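Side-chain contact in CBS domain-containing protein CBSX2, chloroplastic (Arabidopsis thaliana, PDB 3SL7), which probably modulates plant development by regulating the chloroplast thioredoxin system through its pair of CBS domains: residues W47-V52 / R131-D136. Numbering follows the deposited sequence.
With ACT (acetate ion), chain C.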
# COMPACT_ATOMS: atom_id res chain seq x y z
N TRP A 47 19.62 -14.79 -1.12
CA TRP A 47 19.12 -13.49 -1.54
C TRP A 47 19.01 -13.34 -3.05
O TRP A 47 18.79 -12.24 -3.55
CB TRP A 47 19.94 -12.35 -0.93
CG TRP A 47 19.35 -11.97 0.37
CD1 TRP A 47 19.50 -12.62 1.56
CD2 TRP A 47 18.47 -10.88 0.61
NE1 TRP A 47 18.76 -11.99 2.53
CE2 TRP A 47 18.12 -10.92 1.98
CE3 TRP A 47 17.94 -9.86 -0.19
CZ2 TRP A 47 17.27 -9.98 2.56
CZ3 TRP A 47 17.09 -8.94 0.39
CH2 TRP A 47 16.76 -9.01 1.75
N THR A 48 19.14 -14.45 -3.77
CA THR A 48 18.81 -14.45 -5.19
C THR A 48 17.31 -14.23 -5.34
O THR A 48 16.51 -14.91 -4.69
CB THR A 48 19.21 -15.76 -5.86
OG1 THR A 48 20.60 -15.98 -5.64
CG2 THR A 48 18.94 -15.69 -7.36
N LEU A 49 16.94 -13.27 -6.18
CA LEU A 49 15.53 -12.99 -6.44
C LEU A 49 14.98 -14.13 -7.27
O LEU A 49 15.50 -14.42 -8.35
CB LEU A 49 15.41 -11.66 -7.19
CG LEU A 49 14.07 -10.96 -7.42
CD1 LEU A 49 13.41 -11.48 -8.66
CD2 LEU A 49 13.16 -11.10 -6.22
N VAL A 50 13.96 -14.82 -6.76
CA VAL A 50 13.41 -15.96 -7.50
C VAL A 50 11.97 -15.75 -7.96
O VAL A 50 11.46 -16.47 -8.82
CB VAL A 50 13.52 -17.27 -6.69
CG1 VAL A 50 14.96 -17.52 -6.29
CG2 VAL A 50 12.59 -17.24 -5.47
N GLY A 51 11.31 -14.74 -7.39
CA GLY A 51 9.93 -14.47 -7.75
C GLY A 51 9.34 -13.32 -6.97
O GLY A 51 10.02 -12.64 -6.21
N VAL A 52 8.06 -13.10 -7.21
CA VAL A 52 7.30 -12.10 -6.48
C VAL A 52 5.95 -12.73 -6.15
O VAL A 52 5.49 -13.63 -6.86
CB VAL A 52 7.08 -10.81 -7.32
CG1 VAL A 52 8.44 -10.15 -7.66
CG2 VAL A 52 6.32 -11.13 -8.60
N ARG A 131 5.65 -3.30 -9.11
CA ARG A 131 6.94 -2.92 -8.54
C ARG A 131 7.98 -3.64 -9.37
O ARG A 131 7.66 -4.64 -10.01
CB ARG A 131 7.06 -3.38 -7.09
CG ARG A 131 5.86 -3.08 -6.23
CD ARG A 131 5.89 -3.96 -4.99
NE ARG A 131 4.80 -3.66 -4.07
CZ ARG A 131 3.59 -4.20 -4.13
NH1 ARG A 131 3.29 -5.08 -5.08
NH2 ARG A 131 2.67 -3.87 -3.24
N LEU A 132 9.21 -3.15 -9.36
CA LEU A 132 10.30 -3.80 -10.05
C LEU A 132 11.38 -4.12 -9.05
O LEU A 132 11.98 -3.21 -8.49
CB LEU A 132 10.86 -2.90 -11.15
CG LEU A 132 9.87 -2.57 -12.26
CD1 LEU A 132 10.40 -1.42 -13.13
CD2 LEU A 132 9.61 -3.81 -13.11
N PRO A 133 11.60 -5.41 -8.79
CA PRO A 133 12.75 -5.76 -7.95
C PRO A 133 14.00 -5.21 -8.63
O PRO A 133 14.08 -5.19 -9.86
CB PRO A 133 12.75 -7.29 -7.98
CG PRO A 133 11.32 -7.67 -8.27
CD PRO A 133 10.84 -6.59 -9.22
N VAL A 134 14.97 -4.76 -7.85
CA VAL A 134 16.24 -4.31 -8.41
C VAL A 134 17.28 -5.34 -8.01
O VAL A 134 17.40 -5.68 -6.83
CB VAL A 134 16.64 -2.93 -7.89
CG1 VAL A 134 17.84 -2.37 -8.70
CG2 VAL A 134 15.46 -1.98 -7.97
N VAL A 135 18.00 -5.86 -9.00
CA VAL A 135 19.03 -6.84 -8.74
C VAL A 135 20.43 -6.34 -9.09
O VAL A 135 20.60 -5.37 -9.85
CB VAL A 135 18.74 -8.15 -9.49
CG1 VAL A 135 17.38 -8.73 -9.06
CG2 VAL A 135 18.77 -7.92 -10.99
N ASP A 136 21.44 -7.00 -8.54
CA ASP A 136 22.82 -6.75 -8.91
C ASP A 136 23.27 -7.74 -9.96
O ASP A 136 22.46 -8.50 -10.47
CB ASP A 136 23.73 -6.81 -7.68
CG ASP A 136 23.82 -8.20 -7.08
OD1 ASP A 136 23.39 -9.20 -7.70
OD2 ASP A 136 24.34 -8.28 -5.95
C ACT C . 6.31 -1.98 -1.51
O ACT C . 5.27 -1.33 -1.73
OXT ACT C . 6.36 -3.11 -2.04
CH3 ACT C . 7.44 -1.44 -0.67
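Pro-133 packs against both Leu-49 and Val-52, and this hydrophobic seam joins the sheet of strand 49-54 to the sheet of strand 131-135. Over 49-52 and 131-135 the strand axes run almost antiparallel (175°) and approach to 9.2 Å. That is too far for backbone pairing and about right for two sheet faces meeting through their side chains.

CB of the Pro-133 ring touches the branch carbon CG of Leu-49 at 3.9 Å, while its CG lies 3.8 Å from CG1 of Val-52, and the side chains of Leu-49 and Val-52 each run at about a right angle to that of Pro-133. Proline suits this place because its closed ring is a compact, rigid apolar block. Leu-49 carries its CG anti to the backbone N (chi1 -171°), which brings the branch point up to the CB corner of the Pro-133 ring, close to the ring plane, and leaves the leucine CB to meet CG1 of Val-135, 4.0 Å away. One leucine thus bridges two residues of the facing strand. The beta-branched valines keep their methyls close to the backbone, and each offers CG1 to the facing strand.

Between Leu-49 and Val-52, Val-50 and Gly-51 both face Val-42 in a classic beta bulge. The extra residue lets Leu-49 and Val-52, three apart, turn to the same side. Pro-108 touches both of them, and Leu-141 flanks Pro-133.

Two residues before Pro-133, Arg-131 binds Thr-38 through NH2 and an acetate, probably from crystallisation, through weak hydrogen bonds from NE.

Since the segments belong to the first and second CBS motifs, the contact helps form the intramolecular interface of a CBS pair. Its chemistry is wholly apolar, implying cohesion by burial of a small area (143 Å², both sides summed), with little directional constraint.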